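RhCC (PDB 4U5R) probably acts as a cofactor-independent oxygenase of the tautomerase superfamily, assembling as a trimer and able to bind magnesium. Local coordinates at residues S125-E128 against K129-K133; A23-S26 against I27-Y31; V32-P35 against R36-V40. The protein carries 1 engineered substitution. All blocks are in the same frame, centred on the assembly; numbering follows the deposited sequence.

Interaction 1: residues S125-E128 against K129-K133; sequences SDME and KLWAK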
ATOM      1  N   SER B 125     -13.117 -23.382  -7.221  1.00 21.67           N
ATOM      2  CA  SER B 125     -13.516 -24.558  -6.451  1.00 22.26           C
ATOM      3  C   SER B 125     -14.984 -24.495  -6.034  1.00 22.72           C
ATOM      4  O   SER B 125     -15.607 -23.429  -6.045  1.00 20.95           O
ATOM      5  CB  SER B 125     -12.651 -24.704  -5.201  1.00 19.83           C
ATOM      6  OG  SER B 125     -12.939 -23.656  -4.282  1.00 17.91           O
ATOM      7  N   ASP B 126     -15.528 -25.644  -5.650  1.00 18.29           N
ATOM      8  CA  ASP B 126     -16.891 -25.703  -5.153  1.00 21.71           C
ATOM      9  C   ASP B 126     -17.060 -24.825  -3.913  1.00 17.46           C
ATOM     10  O   ASP B 126     -18.057 -24.134  -3.777  1.00 18.05           O
ATOM     11  CB  ASP B 126     -17.292 -27.148  -4.850  1.00 22.95           C
ATOM     12  CG  ASP B 126     -17.446 -27.980  -6.110  1.00 36.52           C
ATOM     13  OD1 ASP B 126     -17.808 -27.417  -7.163  1.00 33.07           O
ATOM     14  OD2 ASP B 126     -17.200 -29.196  -6.053  1.00 44.62           O
ATOM     15  N   MET B 127     -16.081 -24.833  -3.015  1.00 18.78           N
ATOM     16  CA  MET B 127     -16.195 -23.987  -1.831  1.00 16.44           C
ATOM     17  C   MET B 127     -16.177 -22.501  -2.195  1.00 14.34           C
ATOM     18  O   MET B 127     -16.892 -21.708  -1.581  1.00 16.10           O
ATOM     19  CB  MET B 127     -15.079 -24.297  -0.832  1.00 19.21           C
ATOM     20  CG  MET B 127     -15.198 -23.555   0.504  1.00 17.17           C
ATOM     21  SD  MET B 127     -16.756 -23.766   1.405  1.00 18.71           S
ATOM     22  CE  MET B 127     -16.867 -25.550   1.488  1.00 17.48           C
ATOM     23  N   GLU B 128     -15.387 -22.115  -3.194  1.00 14.04           N
ATOM     24  CA  GLU B 128     -15.391 -20.708  -3.585  1.00 15.02           C
ATOM     25  C   GLU B 128     -16.763 -20.325  -4.111  1.00 15.79           C
ATOM     26  O   GLU B 128     -17.281 -19.259  -3.779  1.00 14.17           O
ATOM     27  CB  GLU B 128     -14.324 -20.393  -4.634  1.00 15.48           C
ATOM     28  CG  GLU B 128     -14.300 -18.903  -4.998  1.00 15.96           C
ATOM     29  CD  GLU B 128     -13.286 -18.567  -6.063  1.00 15.51           C
ATOM     30  OE1 GLU B 128     -13.487 -18.972  -7.228  1.00 22.08           O
ATOM     31  OE2 GLU B 128     -12.294 -17.894  -5.728  1.00 17.18           O
ATOM     32  N   LYS B 129     -17.346 -21.203  -4.923  1.00 17.63           N
ATOM     33  CA  LYS B 129     -18.693 -20.976  -5.425  1.00 14.99           C
ATOM     34  C   LYS B 129     -19.731 -20.911  -4.308  1.00 15.69           C
ATOM     35  O   LYS B 129     -20.695 -20.163  -4.400  1.00 15.59           O
ATOM     36  CB  LYS B 129     -19.088 -22.067  -6.422  1.00 18.42           C
ATOM     37  CG  LYS B 129     -18.279 -22.073  -7.709  1.00 19.60           C
ATOM     38  CD  LYS B 129     -18.805 -23.150  -8.658  1.00 28.68           C
ATOM     39  CE  LYS B 129     -18.099 -23.131 -10.011  1.00 26.07           C
ATOM     40  NZ  LYS B 129     -16.681 -23.577  -9.917  1.00 26.94           N
ATOM     41  N   LEU B 130     -19.535 -21.710  -3.262  1.00 15.48           N
ATOM     42  CA  LEU B 130     -20.420 -21.704  -2.099  1.00 15.39           C
ATOM     43  C   LEU B 130     -20.326 -20.400  -1.315  1.00 15.21           C
ATOM     44  O   LEU B 130     -21.332 -19.808  -0.914  1.00 13.91           O
ATOM     45  CB  LEU B 130     -20.074 -22.882  -1.182  1.00 16.74           C
ATOM     46  CG  LEU B 130     -21.049 -23.200  -0.051  1.00 17.94           C
ATOM     47  CD1 LEU B 130     -22.404 -23.596  -0.621  1.00 21.41           C
ATOM     48  CD2 LEU B 130     -20.493 -24.317   0.830  1.00 21.08           C
ATOM     49  N   TRP B 131     -19.094 -19.967  -1.092  1.00 14.17           N
ATOM     50  CA  TRP B 131     -18.851 -18.666  -0.492  1.00 13.56           C
ATOM     51  C   TRP B 131     -19.517 -17.545  -1.286  1.00 13.89           C
ATOM     52  O   TRP B 131     -20.069 -16.618  -0.698  1.00 12.15           O
ATOM     53  CB  TRP B 131     -17.348 -18.410  -0.386  1.00 12.86           C
ATOM     54  CG  TRP B 131     -16.678 -19.041   0.790  1.00 15.05           C
ATOM     55  CD1 TRP B 131     -17.044 -20.187   1.446  1.00 13.89           C
ATOM     56  CD2 TRP B 131     -15.513 -18.553   1.455  1.00 13.14           C
ATOM     57  NE1 TRP B 131     -16.170 -20.440   2.482  1.00 12.51           N
ATOM     58  CE2 TRP B 131     -15.222 -19.451   2.509  1.00 12.32           C
ATOM     59  CE3 TRP B 131     -14.681 -17.444   1.262  1.00 14.72           C
ATOM     60  CZ2 TRP B 131     -14.142 -19.271   3.364  1.00 11.66           C
ATOM     61  CZ3 TRP B 131     -13.602 -17.274   2.098  1.00 12.32           C
ATOM     62  CH2 TRP B 131     -13.344 -18.178   3.147  1.00 10.75           C
ATOM     63  N   ALA B 132     -19.480 -17.637  -2.613  1.00 14.67           N
ATOM     64  CA  ALA B 132     -20.093 -16.610  -3.464  1.00 14.82           C
ATOM     65  C   ALA B 132     -21.623 -16.627  -3.331  1.00 14.68           C
ATOM     66  O   ALA B 132     -22.251 -15.580  -3.130  1.00 15.21           O
ATOM     67  CB  ALA B 132     -19.675 -16.796  -4.916  1.00 15.90           C
ATOM     68  N   LYS B 133     -22.208 -17.821  -3.392  1.00 18.32           N
ATOM     69  CA  LYS B 133     -23.655 -17.983  -3.304  1.00 19.15           C
ATOM     70  C   LYS B 133     -24.202 -17.493  -1.959  1.00 18.46           C
ATOM     71  O   LYS B 133     -25.239 -16.822  -1.892  1.00 22.76           O
ATOM     72  CB  LYS B 133     -24.023 -19.458  -3.529  1.00 18.83           C
ATOM     73  CG  LYS B 133     -25.511 -19.741  -3.637  1.00 30.40           C
ATOM     74  CD  LYS B 133     -25.780 -21.230  -3.812  1.00 30.92           C
ATOM     75  CE  LYS B 133     -25.269 -22.024  -2.616  1.00 30.61           C
ATOM     76  NZ  LYS B 133     -25.902 -21.584  -1.333  1.00 32.80           N
TER

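Interaction 2: residues A23-S26 against I27-Y31; sequences AITS and IYVDY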
ATOM      1  N   ALA B  23     -20.330  -0.950  -8.701  1.00 12.61           N
ATOM      2  CA  ALA B  23     -19.792  -1.089 -10.050  1.00 11.09           C
ATOM      3  C   ALA B  23     -18.446  -1.800 -10.051  1.00 15.94           C
ATOM      4  O   ALA B  23     -18.175  -2.651 -10.904  1.00 15.71           O
ATOM      5  CB  ALA B  23     -19.669   0.278 -10.713  1.00 12.46           C
ATOM      6  N   ILE B  24     -17.604  -1.440  -9.087  1.00 14.52           N
ATOM      7  CA  ILE B  24     -16.297  -2.061  -8.928  1.00 13.60           C
ATOM      8  C   ILE B  24     -16.455  -3.546  -8.581  1.00 11.09           C
ATOM      9  O   ILE B  24     -15.816  -4.399  -9.196  1.00 13.36           O
ATOM     10  CB  ILE B  24     -15.480  -1.333  -7.847  1.00 12.77           C
ATOM     11  CG1 ILE B  24     -15.073   0.049  -8.363  1.00 12.45           C
ATOM     12  CG2 ILE B  24     -14.260  -2.153  -7.452  1.00 14.66           C
ATOM     13  CD1 ILE B  24     -14.601   0.983  -7.279  1.00 12.52           C
ATOM     14  N   THR B  25     -17.354  -3.843  -7.642  1.00 13.25           N
ATOM     15  CA  THR B  25     -17.677  -5.226  -7.295  1.00 17.58           C
ATOM     16  C   THR B  25     -18.146  -6.013  -8.517  1.00 13.74           C
ATOM     17  O   THR B  25     -17.752  -7.168  -8.709  1.00 13.94           O
ATOM     18  CB  THR B  25     -18.765  -5.271  -6.209  1.00 13.18           C
ATOM     19  OG1 THR B  25     -18.275  -4.625  -5.030  1.00 13.33           O
ATOM     20  CG2 THR B  25     -19.164  -6.718  -5.866  1.00 13.08           C
ATOM     21  N   SER B  26     -18.972  -5.387  -9.357  1.00 15.26           N
ATOM     22  CA  SER B  26     -19.485  -6.085 -10.544  1.00 14.41           C
ATOM     23  C   SER B  26     -18.372  -6.569 -11.506  1.00 13.95           C
ATOM     24  O   SER B  26     -18.523  -7.603 -12.156  1.00 17.26           O
ATOM     25  CB  SER B  26     -20.480  -5.193 -11.293  1.00 19.69           C
ATOM     26  OG  SER B  26     -19.815  -4.210 -12.069  1.00 19.91           O
ATOM     27  N   ILE B  27     -17.253  -5.845 -11.582  1.00 15.26           N
ATOM     28  CA  ILE B  27     -16.093  -6.323 -12.340  1.00 14.43           C
ATOM     29  C   ILE B  27     -15.717  -7.761 -11.979  1.00 16.31           C
ATOM     30  O   ILE B  27     -15.555  -8.618 -12.853  1.00 21.31           O
ATOM     31  CB  ILE B  27     -14.838  -5.441 -12.117  1.00 14.95           C
ATOM     32  CG1 ILE B  27     -15.088  -4.001 -12.573  1.00 18.66           C
ATOM     33  CG2 ILE B  27     -13.652  -6.016 -12.873  1.00 16.17           C
ATOM     34  CD1 ILE B  27     -13.909  -3.058 -12.314  1.00 18.51           C
ATOM     35  N   TYR B  28     -15.580  -8.026 -10.686  1.00 15.27           N
ATOM     36  CA  TYR B  28     -15.054  -9.312 -10.249  1.00 14.98           C
ATOM     37  C   TYR B  28     -16.115 -10.398 -10.223  1.00 15.34           C
ATOM     38  O   TYR B  28     -15.804 -11.565 -10.467  1.00 17.82           O
ATOM     39  CB  TYR B  28     -14.404  -9.177  -8.876  1.00 15.38           C
ATOM     40  CG  TYR B  28     -13.317  -8.137  -8.880  1.00 11.23           C
ATOM     41  CD1 TYR B  28     -12.035  -8.449  -9.325  1.00 15.61           C
ATOM     42  CD2 TYR B  28     -13.575  -6.835  -8.459  1.00 14.73           C
ATOM     43  CE1 TYR B  28     -11.031  -7.491  -9.346  1.00 13.23           C
ATOM     44  CE2 TYR B  28     -12.579  -5.870  -8.477  1.00 15.13           C
ATOM     45  CZ  TYR B  28     -11.313  -6.205  -8.913  1.00 14.75           C
ATOM     46  OH  TYR B  28     -10.327  -5.244  -8.916  1.00 14.10           O
ATOM     47  N   VAL B  29     -17.356 -10.014  -9.931  1.00 16.94           N
ATOM     48  CA  VAL B  29     -18.491 -10.931 -10.052  1.00 17.83           C
ATOM     49  C   VAL B  29     -18.680 -11.349 -11.507  1.00 20.84           C
ATOM     50  O   VAL B  29     -18.777 -12.539 -11.813  1.00 21.27           O
ATOM     51  CB  VAL B  29     -19.810 -10.305  -9.550  1.00 13.91           C
ATOM     52  CG1 VAL B  29     -20.977 -11.256  -9.841  1.00 16.93           C
ATOM     53  CG2 VAL B  29     -19.745 -10.005  -8.072  1.00 16.39           C
ATOM     54  N   ASP B  30     -18.712 -10.370 -12.406  1.00 22.47           N
ATOM     55  CA  ASP B  30     -19.016 -10.642 -13.808  1.00 20.57           C
ATOM     56  C   ASP B  30     -17.904 -11.400 -14.522  1.00 22.25           C
ATOM     57  O   ASP B  30     -18.177 -12.290 -15.329  1.00 32.94           O
ATOM     58  CB  ASP B  30     -19.313  -9.340 -14.564  1.00 22.85           C
ATOM     59  CG  ASP B  30     -20.613  -8.702 -14.128  1.00 24.10           C
ATOM     60  OD1 ASP B  30     -21.388  -9.386 -13.429  1.00 24.60           O
ATOM     61  OD2 ASP B  30     -20.873  -7.531 -14.500  1.00 21.73           O
ATOM     62  N   TYR B  31     -16.651 -11.065 -14.234  1.00 22.52           N
ATOM     63  CA  TYR B  31     -15.549 -11.650 -14.994  1.00 22.88           C
ATOM     64  C   TYR B  31     -14.945 -12.908 -14.371  1.00 26.63           C
ATOM     65  O   TYR B  31     -14.314 -13.697 -15.074  1.00 29.59           O
ATOM     66  CB  TYR B  31     -14.448 -10.607 -15.219  1.00 25.25           C
ATOM     67  CG  TYR B  31     -14.729  -9.693 -16.390  1.00 23.03           C
ATOM     68  CD1 TYR B  31     -15.480  -8.537 -16.229  1.00 24.15           C
ATOM     69  CD2 TYR B  31     -14.251  -9.994 -17.660  1.00 23.01           C
ATOM     70  CE1 TYR B  31     -15.746  -7.701 -17.299  1.00 26.91           C
ATOM     71  CE2 TYR B  31     -14.510  -9.162 -18.738  1.00 26.98           C
ATOM     72  CZ  TYR B  31     -15.257  -8.020 -18.550  1.00 22.89           C
ATOM     73  OH  TYR B  31     -15.518  -7.192 -19.617  1.00 30.39           O
TER
HETATM   74  O   HOH W   1     -18.905  -5.555 -14.901  1.00 39.72           O

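Interaction 3: residues V32-P35 against R36-V40; sequences VNLP and RFYVV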
ATOM      1  N   VAL B  32     -15.134 -13.120 -13.073  1.00 25.28           N
ATOM      2  CA  VAL B  32     -14.482 -14.264 -12.443  1.00 34.72           C
ATOM      3  C   VAL B  32     -15.299 -14.860 -11.279  1.00 29.74           C
ATOM      4  O   VAL B  32     -14.767 -15.610 -10.457  1.00 45.98           O
ATOM      5  CB  VAL B  32     -13.053 -13.863 -11.975  1.00 34.94           C
ATOM      6  CG1 VAL B  32     -13.090 -13.048 -10.687  1.00 40.04           C
ATOM      7  CG2 VAL B  32     -12.147 -15.083 -11.847  1.00 54.95           C
ATOM      8  N   ASN B  33     -16.601 -14.562 -11.261  1.00 27.74           N
ATOM      9  CA  ASN B  33     -17.539 -14.978 -10.204  1.00 22.29           C
ATOM     10  C   ASN B  33     -16.898 -15.056  -8.825  1.00 24.68           C
ATOM     11  O   ASN B  33     -16.990 -16.056  -8.116  1.00 24.61           O
ATOM     12  CB  ASN B  33     -18.205 -16.319 -10.543  1.00 26.52           C
ATOM     13  CG  ASN B  33     -19.360 -16.655  -9.595  1.00 43.70           C
ATOM     14  OD1 ASN B  33     -20.207 -15.807  -9.305  1.00 42.82           O
ATOM     15  ND2 ASN B  33     -19.395 -17.894  -9.116  1.00 40.46           N
ATOM     16  N   LEU B  34     -16.223 -13.980  -8.463  1.00 22.18           N
ATOM     17  CA  LEU B  34     -15.683 -13.837  -7.132  1.00 17.16           C
ATOM     18  C   LEU B  34     -16.833 -13.592  -6.162  1.00 15.92           C
ATOM     19  O   LEU B  34     -17.813 -12.924  -6.510  1.00 15.98           O
ATOM     20  CB  LEU B  34     -14.693 -12.670  -7.092  1.00 21.37           C
ATOM     21  CG  LEU B  34     -13.294 -12.886  -6.535  1.00 25.88           C
ATOM     22  CD1 LEU B  34     -12.683 -14.104  -7.180  1.00 19.87           C
ATOM     23  CD2 LEU B  34     -12.437 -11.652  -6.794  1.00 26.09           C
ATOM     24  N   PRO B  35     -16.715 -14.122  -4.942  1.00 12.99           N
ATOM     25  CA  PRO B  35     -17.658 -13.745  -3.886  1.00 12.34           C
ATOM     26  C   PRO B  35     -17.673 -12.227  -3.743  1.00 13.82           C
ATOM     27  O   PRO B  35     -16.598 -11.611  -3.759  1.00 14.75           O
ATOM     28  CB  PRO B  35     -17.091 -14.422  -2.635  1.00 15.42           C
ATOM     29  CG  PRO B  35     -16.257 -15.557  -3.169  1.00 13.29           C
ATOM     30  CD  PRO B  35     -15.703 -15.094  -4.481  1.00 12.59           C
ATOM     31  N   ARG B  36     -18.857 -11.636  -3.653  1.00 15.34           N
ATOM     32  CA  ARG B  36     -18.959 -10.186  -3.647  1.00 14.14           C
ATOM     33  C   ARG B  36     -18.162  -9.594  -2.498  1.00 13.83           C
ATOM     34  O   ARG B  36     -17.491  -8.566  -2.670  1.00 15.34           O
ATOM     35  CB  ARG B  36     -20.421  -9.748  -3.566  1.00 16.33           C
ATOM     36  CG  ARG B  36     -21.265 -10.170  -4.747  1.00 20.99           C
ATOM     37  CD  ARG B  36     -22.707  -9.784  -4.500  1.00 22.46           C
ATOM     38  NE  ARG B  36     -22.779  -8.352  -4.259  1.00 24.83           N
ATOM     39  CZ  ARG B  36     -22.895  -7.451  -5.226  1.00 26.36           C
ATOM     40  NH1 ARG B  36     -22.933  -6.161  -4.930  1.00 22.08           N
ATOM     41  NH2 ARG B  36     -22.974  -7.847  -6.493  1.00 27.68           N
ATOM     42  N   PHE B  37     -18.190 -10.249  -1.339  1.00 14.52           N
ATOM     43  CA  PHE B  37     -17.568  -9.670  -0.155  1.00 15.19           C
ATOM     44  C   PHE B  37     -16.029  -9.648  -0.202  1.00 12.54           C
ATOM     45  O   PHE B  37     -15.426  -8.991   0.644  1.00 15.05           O
ATOM     46  CB  PHE B  37     -18.026 -10.388   1.125  1.00 14.52           C
ATOM     47  CG  PHE B  37     -17.524 -11.797   1.251  1.00 13.56           C
ATOM     48  CD1 PHE B  37     -16.315 -12.072   1.873  1.00 17.42           C
ATOM     49  CD2 PHE B  37     -18.290 -12.846   0.786  1.00 14.11           C
ATOM     50  CE1 PHE B  37     -15.869 -13.377   1.987  1.00 17.63           C
ATOM     51  CE2 PHE B  37     -17.847 -14.154   0.904  1.00 15.17           C
ATOM     52  CZ  PHE B  37     -16.636 -14.412   1.512  1.00 15.40           C
ATOM     53  N   TYR B  38     -15.409 -10.358  -1.157  1.00 11.95           N
ATOM     54  CA  TYR B  38     -13.966 -10.209  -1.424  1.00 12.34           C
ATOM     55  C   TYR B  38     -13.613  -8.776  -1.821  1.00 12.37           C
ATOM     56  O   TYR B  38     -12.493  -8.320  -1.569  1.00 11.00           O
ATOM     57  CB  TYR B  38     -13.470 -11.131  -2.550  1.00 13.47           C
ATOM     58  CG  TYR B  38     -13.258 -12.588  -2.207  1.00 13.02           C
ATOM     59  CD1 TYR B  38     -13.648 -13.106  -0.983  1.00 14.03           C
ATOM     60  CD2 TYR B  38     -12.664 -13.440  -3.124  1.00 12.89           C
ATOM     61  CE1 TYR B  38     -13.463 -14.447  -0.688  1.00 12.00           C
ATOM     62  CE2 TYR B  38     -12.463 -14.776  -2.836  1.00 13.43           C
ATOM     63  CZ  TYR B  38     -12.869 -15.269  -1.621  1.00 13.05           C
ATOM     64  OH  TYR B  38     -12.687 -16.599  -1.346  1.00 12.77           O
ATOM     65  N   VAL B  39     -14.554  -8.076  -2.452  1.00 12.48           N
ATOM     66  CA  VAL B  39     -14.269  -6.743  -2.989  1.00 11.71           C
ATOM     67  C   VAL B  39     -14.458  -5.658  -1.924  1.00  9.92           C
ATOM     68  O   VAL B  39     -15.580  -5.320  -1.537  1.00 14.15           O
ATOM     69  CB  VAL B  39     -15.159  -6.436  -4.217  1.00 10.54           C
ATOM     70  CG1 VAL B  39     -14.654  -5.203  -4.943  1.00 11.99           C
ATOM     71  CG2 VAL B  39     -15.163  -7.612  -5.175  1.00 17.76           C
ATOM     72  N   VAL B  40     -13.333  -5.108  -1.480  1.00  9.87           N
ATOM     73  CA  VAL B  40     -13.319  -4.081  -0.443  1.00  9.28           C
ATOM     74  C   VAL B  40     -12.895  -2.753  -1.078  1.00 11.03           C
ATOM     75  O   VAL B  40     -11.876  -2.674  -1.785  1.00 11.74           O
ATOM     76  CB  VAL B  40     -12.366  -4.464   0.714  1.00 12.00           C
ATOM     77  CG1 VAL B  40     -12.224  -3.318   1.703  1.00 11.32           C
ATOM     78  CG2 VAL B  40     -12.847  -5.746   1.411  1.00 12.25           C
TER

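Interaction 1: residues S125-E128 against K129-K133
Met-127 lays its sulfur beside the indole of Trp-131 on the first turns of helix 126-134. SD sits 3.5 Å from NE1 of Trp-131, a Met-aromatic contact in which the sulfur approaches obliquely, 61° off the normal of the five-membered ring. CG of Met-127 stands anti to the backbone N (chi1 -174°) and the bend at chi2 carries SD to the indole and to 3.8 Å from CD2 of Leu-130; the bend at chi3 then turns CE to the same leucine. The backbone is regular, with Trp-131 N giving a nearly straight bond of 2.8 Å to Met-127 O. Pro-121, Tyr-140 and Ser-145 also pack on Met-127. The other side is looser: the exposed Lys-129 runs back past Ser-125, CG 3.4 Å from Ser-125 O, and its NZ stays 4.9 Å from Asp-126 OD1, too far for a salt bridge. Ser-125 is the N-cap, its OG accepting from Glu-128 N at 3.1 Å while also bonded to Pro-122 O. The buried Glu-128 carboxylate pairs through OE1 with Arg-71 and Glu-124 N, and Trp-131 NE1 bonds to Ile-138 O. These buried polar groups thus have partners, whereas Asp-126 and Lys-129 probably feel each other only as separated opposite charges.

Interaction 2: residues A23-S26 against I27-Y31
Helix 14-32 is the crossover helix of the beta-alpha-beta unit that joins strand 2-8 to strand 40-46, and this contact is a run of its later turns. On the polar side, Ser-26 turns OG back onto the helix: with chi1 at 78° the hydroxyl lies between the backbone N and the carbonyl carbon, from where it donates to Ala-23 O in a short bond of 2.5 Å, tilted 24° from the carbonyl plane. A water donates both to this OG, at 3.3 Å, and to Asp-30 OD2, at 2.8 Å, so it bridges one turn to the next. Under that bridge Asp-30 N holds Ser-26 O at 2.8 Å. The backbone is less even one turn earlier, where Ile-27 N makes two weak bonds, to Ala-23 O and to Ile-24 O. Toward the interior, the Tyr-28 ring stands beside Ile-24, with CE2 4.2 Å from CG2 of Ile-24 and CD2 3.4 Å from Ile-24 O, while CB of Ile-27 lies over one face, offset toward the rim. Thr-25 and Val-29 meet through their CG2 methyls at 4.0 Å, and Val-29 N reaches Thr-25 O almost straight. Tyr-28 OH bonds to His-68 and Trp-3, tying the helix to strands 61-68 and 2-8. Around the helix, Ile-24 faces strand 2-8, Ile-27 and Tyr-31 pack on Val-85 of helix 76-90, and Thr-25 touches Gly-55 of a second subunit.

Interaction 3: residues V32-P35 against R36-V40
Pro-35 sets its CG-CD edge over the phenol ring of Tyr-38, the pyrrolidine tilted against it; CG lies 3.8 Å from the Tyr-38 ring centroid and only 13° off the normal, a CH-pi contact squarely over one face. Proline CD follows it across the same ring, 3.6 Å from CE2 of Tyr-38. Leu-34 meets this tyrosine at about a right angle: its branch point CG comes to 3.5 Å from CD2 of Tyr-38, and both methyls flank that same ring carbon. Phe-37 approaches the proline obliquely, with CE2 3.6 Å from Pro-35 CB, because its CG is turned between the backbone N and the carbonyl carbon (chi1 69°). The two aromatic side chains therefore both lean on one pyrrolidine. Below them Tyr-38 N donates to Pro-35 O at 3.1 Å, coming from well above the carbonyl plane, and so closes the short turn that brings its ring back over the proline. A serine in place of Tyr-38 would probably lose the CH-pi contact with Pro-35 and open a gap beside CG of Leu-34. Outside, Trp-113 meets the Tyr-38 ring edge-to-face, and Arg-36 forms a salt bridge with Glu-22 and bonds to Gly-54 O of a second subunit. The arrangement is a 3-10 turn at residues 36-38, entered from Pro-35, within the helix-to-strand connection of a beta-alpha-beta unit, the structural unit of the tautomerase superfamily.

In the fold
Along the chain, interaction 2 comes first, on helix 14-32; interaction 3 follows directly in the connection to strand 40-46, and interaction 1 lies far later, on helix 126-134. Interactions 2 and 3 have centres about 7 Å apart and touch, with Tyr-28 O and Leu-34 N making a probable hydrogen bond and Val-39 packing on Thr-25 and Tyr-28. Interaction 1, about 11 Å from interaction 3 between centres, meets it where Trp-131 packs on Tyr-38 and Phe-37. It stays clear of interaction 2, with nearest atoms about 7 Å apart. Residues 32-40 thus join the beta-alpha-beta core to the later helix, and Val-40 carries the sheet into a second subunit.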